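Local structure of diacylglycerol kinase (Bacillus anthracis, 3S40) at residues V128-A133 with G291-I296; C79-A84 with N134-L139. The protein probably catalyses the ATP-dependent phosphorylation of diacylglycerol to phosphatidic acid. One frame throughout, in Å; residues are numbered along the deposited sequence.

Contact 1 (V128-A133 with G291-I296); sequences VDVAKA and GHFTMI
A classic beta bulge joins strand 125-133 to the last part of strand 284-296, with H292 and F293 both set against V128 in an antiparallel pairing. V128 N donates to F293 O at 2.8 Å, and F293 N returns a longer bond of 3.2 Å to V128 O, lying in the plane of that carbonyl. Just ahead of the bulge the chain turns a corner at G291, whose N is held by D129 OD1 at 2.8 Å; the carboxylate oxygen is approached on its anti side, 24° out of plane. The other oxygen, OD2, accepts from G222 N, so both ends of the carboxylate are engaged. V130 and V128 both supply apolar packing. V130 CG2 stands over one face of the F293 ring, displaced toward the rim and 3.9 Å from the centroid, in a CH-pi contact, while the same methyl meets H292 CB at 3.7 Å. With V128 CG1 anti to the backbone N (chi1 170°), CG2 is left beside that nitrogen and reaches M295 CG at 3.8 Å. Backbone pairing thus fixes the register, and the buried carboxylate secures the corner through a backbone N-H, probably gaining some stabilisation of its negative charge from its two amide donors.

Contact 2 (C79-A84 with N134-L139); sequences CTNGLA and NGQHFL
With CG turned anti to the carbonyl carbon (chi1 -63°), the H137 imidazole is carried against A84, in the segment 79-84, while Q136, extended at chi1 but bent at chi2, brings its amide back to N81. The A84 methyl sits over the centre of the H137 ring, CB lying 3.5 Å from the centroid and only 14° off the ring normal: a CH-pi contact made squarely on the face. Beside it, Q136 NE2 donates to N81 OD1 at 2.9 Å. The bond uses a lone pair in the plane of the N81 carbonyl and leaves nearly within the Q136 amide plane, although the two amides are turned 61° apart. A weak second bond from Q136 NE2 to H137 O, 3.3 Å long, ties the glutamine to its own strand. Farther along, T80 OG1 packs against L139 CD2 at 3.4 Å, its hydrogen bond being to V76 O within the helix. Helix 73-83 of the catalytic domain is thereby docked on the short edge strand 136-138 through one amide hydrogen bond, a CH-pi contact and van der Waals packing. Held by one good and one weak bond, the glutamine amide is probably restrained in its rotation, and the flat imidazole gives the alanine methyl a broad surface to rest on.

Contacts 1 and 2 illustrate how neighbouring contacts can share a sheet and still bind different elements: their centres are about 9 Å apart, and strands 125-133 and 136-138 lie side by side, with A131 N 3.0 Å from F138 O in a probable hydrogen bond. A second bridge runs from the bulge to A84, where H292 NE2 lies 2.7 Å from A84 O, also a probable hydrogen bond, and F293 CZ packs 3.6 Å from A84 N. A84 thus uses its methyl on H137, its carbonyl oxygen toward H292 and its backbone N beside F293. Together the contacts fasten helix 73-83, strand 136-138 and the C-terminal strand 284-296 to one another.

Contact 1 (V128-A133 with G291-I296)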
loop_
_atom_site.group_PDB
_atom_site.type_symbol
_atom_site.label_atom_id
_atom_site.label_comp_id
_atom_site.label_asym_id
_atom_site.label_seq_id
_atom_site.Cartn_x
_atom_site.Cartn_y
_atom_site.Cartn_z
ATOM N N VAL A 128 -8.697 -6.599 -3.038
ATOM C CA VAL A 128 -7.310 -6.377 -2.682
ATOM C C VAL A 128 -7.147 -6.834 -1.249
ATOM O O VAL A 128 -8.041 -6.633 -0.428
ATOM C CB VAL A 128 -6.958 -4.881 -2.827
ATOM C CG1 VAL A 128 -5.603 -4.569 -2.226
ATOM C CG2 VAL A 128 -7.018 -4.472 -4.303
ATOM N N ASP A 129 -6.034 -7.498 -0.955
ATOM C CA ASP A 129 -5.794 -8.003 0.395
ATOM C C ASP A 129 -5.229 -6.892 1.292
ATOM O O ASP A 129 -4.523 -6.002 0.813
ATOM C CB ASP A 129 -4.810 -9.196 0.383
ATOM C CG ASP A 129 -5.206 -10.301 -0.619
ATOM O OD1 ASP A 129 -6.413 -10.419 -0.968
ATOM O OD2 ASP A 129 -4.296 -11.054 -1.054
ATOM N N VAL A 130 -5.529 -6.967 2.586
ATOM C CA VAL A 130 -5.026 -5.997 3.545
ATOM C C VAL A 130 -4.343 -6.738 4.675
ATOM O O VAL A 130 -4.922 -7.655 5.268
ATOM C CB VAL A 130 -6.179 -5.154 4.129
ATOM C CG1 VAL A 130 -5.685 -4.294 5.298
ATOM C CG2 VAL A 130 -6.848 -4.313 3.027
ATOM N N ALA A 131 -3.129 -6.318 5.008
ATOM C CA ALA A 131 -2.355 -6.999 6.038
ATOM C C ALA A 131 -2.688 -6.474 7.438
ATOM O O ALA A 131 -3.142 -5.337 7.595
ATOM C CB ALA A 131 -0.849 -6.863 5.745
ATOM N N LYS A 132 -2.444 -7.313 8.446
ATOM C CA LYS A 132 -2.557 -6.921 9.850
ATOM C C LYS A 132 -1.329 -7.343 10.652
ATOM O O LYS A 132 -1.036 -8.536 10.779
ATOM C CB LYS A 132 -3.784 -7.558 10.495
ATOM C CG LYS A 132 -4.805 -6.565 11.002
ATOM C CD LYS A 132 -5.539 -7.104 12.217
ATOM C CE LYS A 132 -7.017 -6.756 12.170
ATOM N NZ LYS A 132 -7.704 -7.004 13.473
ATOM N N ALA A 133 -0.626 -6.364 11.215
ATOM C CA ALA A 133 0.518 -6.652 12.078
ATOM C C ALA A 133 0.232 -6.192 13.511
ATOM O O ALA A 133 0.019 -5.007 13.745
ATOM C CB ALA A 133 1.772 -5.979 11.531
ATOM N N GLY A 291 -8.964 -10.124 0.248
ATOM C CA GLY A 291 -10.015 -9.382 -0.417
ATOM C C GLY A 291 -10.764 -8.425 0.490
ATOM O O GLY A 291 -11.952 -8.206 0.305
ATOM N N HIS A 292 -10.055 -7.839 1.446
ATOM C CA HIS A 292 -10.663 -6.988 2.473
ATOM C C HIS A 292 -11.182 -5.672 1.897
ATOM O O HIS A 292 -12.213 -5.173 2.337
ATOM C CB HIS A 292 -9.641 -6.715 3.582
ATOM C CG HIS A 292 -10.213 -6.101 4.819
ATOM N ND1 HIS A 292 -11.114 -6.755 5.634
ATOM C CD2 HIS A 292 -9.997 -4.892 5.395
ATOM C CE1 HIS A 292 -11.423 -5.981 6.660
ATOM N NE2 HIS A 292 -10.755 -4.844 6.541
ATOM N N PHE A 293 -10.460 -5.106 0.931
ATOM C CA PHE A 293 -10.938 -3.934 0.207
ATOM C C PHE A 293 -11.313 -4.338 -1.197
ATOM O O PHE A 293 -10.798 -5.317 -1.731
ATOM C CB PHE A 293 -9.849 -2.853 0.091
ATOM C CG PHE A 293 -9.582 -2.101 1.375
ATOM C CD1 PHE A 293 -10.536 -2.036 2.373
ATOM C CD2 PHE A 293 -8.373 -1.436 1.563
ATOM C CE1 PHE A 293 -10.288 -1.317 3.549
ATOM C CE2 PHE A 293 -8.119 -0.732 2.737
ATOM C CZ PHE A 293 -9.077 -0.682 3.732
ATOM N N THR A 294 -12.210 -3.561 -1.785
ATOM C CA THR A 294 -12.375 -3.500 -3.224
ATOM C C THR A 294 -11.818 -2.150 -3.691
ATOM O O THR A 294 -12.074 -1.108 -3.071
ATOM C CB THR A 294 -13.860 -3.626 -3.639
ATOM O OG1 THR A 294 -14.603 -2.524 -3.099
ATOM C CG2 THR A 294 -14.450 -4.936 -3.110
HETATM N N MSE A 295 -11.089 -2.166 -4.803
HETATM C CA MSE A 295 -10.458 -0.965 -5.300
HETATM C C MSE A 295 -10.609 -0.810 -6.806
HETATM O O MSE A 295 -10.637 -1.787 -7.558
HETATM C CB MSE A 295 -8.982 -0.954 -4.896
HETATM C CG MSE A 295 -8.793 -1.179 -3.415
HETATM SE SE MSE A 295 -7.119 -0.531 -2.652
HETATM C CE MSE A 295 -7.262 1.375 -3.074
ATOM N N ILE A 296 -10.714 0.435 -7.237
ATOM C CA ILE A 296 -10.670 0.764 -8.650
ATOM C C ILE A 296 -9.267 0.476 -9.158
ATOM O O ILE A 296 -8.287 0.804 -8.496
ATOM C CB ILE A 296 -10.972 2.254 -8.885
ATOM C CG1 ILE A 296 -12.439 2.560 -8.574
ATOM C CG2 ILE A 296 -10.627 2.645 -10.333
ATOM C CD1 ILE A 296 -13.434 1.957 -9.564
#

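Contact 2 (C79-A84 with N134-L139)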
loop_
_atom_site.group_PDB
_atom_site.type_symbol
_atom_site.label_atom_id
_atom_site.label_comp_id
_atom_site.label_asym_id
_atom_site.label_seq_id
_atom_site.Cartn_x
_atom_site.Cartn_y
_atom_site.Cartn_z
ATOM N N CYS A 79 -6.652 6.812 4.688
ATOM C CA CYS A 79 -7.863 6.145 4.240
ATOM C C CYS A 79 -7.857 4.657 4.595
ATOM O O CYS A 79 -8.851 4.137 5.100
ATOM C CB CYS A 79 -8.068 6.348 2.730
ATOM S SG CYS A 79 -8.421 8.087 2.299
ATOM N N THR A 80 -6.739 3.984 4.329
ATOM C CA THR A 80 -6.598 2.548 4.633
ATOM C C THR A 80 -6.924 2.292 6.079
ATOM O O THR A 80 -7.735 1.446 6.411
ATOM C CB THR A 80 -5.147 2.082 4.499
ATOM O OG1 THR A 80 -4.659 2.393 3.198
ATOM C CG2 THR A 80 -5.038 0.570 4.760
ATOM N N ASN A 81 -6.245 3.038 6.937
ATOM C CA ASN A 81 -6.475 2.962 8.368
ATOM C C ASN A 81 -7.856 3.384 8.795
ATOM O O ASN A 81 -8.390 2.866 9.763
ATOM C CB ASN A 81 -5.428 3.777 9.105
ATOM C CG ASN A 81 -4.206 2.967 9.392
ATOM O OD1 ASN A 81 -3.990 2.542 10.527
ATOM N ND2 ASN A 81 -3.419 2.691 8.352
ATOM N N GLY A 82 -8.432 4.337 8.076
ATOM C CA GLY A 82 -9.791 4.752 8.349
ATOM C C GLY A 82 -10.778 3.645 8.049
ATOM O O GLY A 82 -11.651 3.346 8.849
ATOM N N LEU A 83 -10.633 3.018 6.895
ATOM C CA LEU A 83 -11.632 2.052 6.439
ATOM C C LEU A 83 -11.423 0.650 6.979
ATOM O O LEU A 83 -12.390 -0.052 7.295
ATOM C CB LEU A 83 -11.636 1.990 4.917
ATOM C CG LEU A 83 -12.602 2.887 4.138
ATOM C CD1 LEU A 83 -13.392 3.789 5.058
ATOM C CD2 LEU A 83 -11.870 3.681 3.065
ATOM N N ALA A 84 -10.164 0.232 7.076
ATOM C CA ALA A 84 -9.884 -1.180 7.308
ATOM C C ALA A 84 -10.631 -1.780 8.513
ATOM O O ALA A 84 -11.155 -2.892 8.426
ATOM C CB ALA A 84 -8.380 -1.435 7.408
ATOM N N ASN A 134 0.223 -7.126 14.460
ATOM C CA ASN A 134 -0.143 -6.805 15.840
ATOM C C ASN A 134 -1.367 -5.891 15.864
ATOM O O ASN A 134 -1.335 -4.826 16.476
ATOM C CB ASN A 134 1.017 -6.117 16.587
ATOM C CG ASN A 134 2.162 -7.071 16.917
ATOM O OD1 ASN A 134 2.031 -8.288 16.778
ATOM N ND2 ASN A 134 3.290 -6.514 17.380
ATOM N N GLY A 135 -2.427 -6.293 15.171
ATOM C CA GLY A 135 -3.645 -5.496 15.111
ATOM C C GLY A 135 -3.481 -4.086 14.563
ATOM O O GLY A 135 -4.152 -3.149 14.998
ATOM N N GLN A 136 -2.570 -3.936 13.610
ATOM C CA GLN A 136 -2.400 -2.699 12.862
ATOM C C GLN A 136 -2.455 -3.050 11.367
ATOM O O GLN A 136 -1.799 -4.010 10.927
ATOM C CB GLN A 136 -1.058 -2.076 13.226
ATOM C CG GLN A 136 -0.542 -1.043 12.245
ATOM C CD GLN A 136 -1.277 0.274 12.338
ATOM O OE1 GLN A 136 -0.901 1.153 13.114
ATOM N NE2 GLN A 136 -2.332 0.421 11.543
ATOM N N HIS A 137 -3.238 -2.300 10.589
ATOM C CA HIS A 137 -3.407 -2.604 9.160
ATOM C C HIS A 137 -2.371 -1.921 8.286
ATOM O O HIS A 137 -2.100 -0.735 8.465
ATOM C CB HIS A 137 -4.792 -2.178 8.649
ATOM C CG HIS A 137 -5.927 -2.895 9.301
ATOM N ND1 HIS A 137 -6.649 -2.352 10.343
ATOM C CD2 HIS A 137 -6.471 -4.111 9.057
ATOM C CE1 HIS A 137 -7.589 -3.206 10.712
ATOM N NE2 HIS A 137 -7.505 -4.280 9.944
ATOM N N PHE A 138 -1.818 -2.658 7.322
ATOM C CA PHE A 138 -1.016 -2.034 6.263
ATOM C C PHE A 138 -1.312 -2.579 4.870
ATOM O O PHE A 138 -1.699 -3.735 4.699
ATOM C CB PHE A 138 0.495 -2.088 6.548
ATOM C CG PHE A 138 1.078 -3.472 6.532
ATOM C CD1 PHE A 138 1.674 -3.979 5.381
ATOM C CD2 PHE A 138 1.057 -4.256 7.676
ATOM C CE1 PHE A 138 2.235 -5.255 5.374
ATOM C CE2 PHE A 138 1.613 -5.526 7.678
ATOM C CZ PHE A 138 2.200 -6.032 6.522
ATOM N N LEU A 139 -1.106 -1.724 3.880
ATOM C CA LEU A 139 -1.421 -2.036 2.496
ATOM C C LEU A 139 -0.159 -2.375 1.708
ATOM O O LEU A 139 -0.192 -3.157 0.750
ATOM C CB LEU A 139 -2.099 -0.824 1.869
ATOM C CG LEU A 139 -3.256 -1.070 0.914
ATOM C CD1 LEU A 139 -4.142 -2.170 1.453
ATOM C CD2 LEU A 139 -4.036 0.227 0.718
#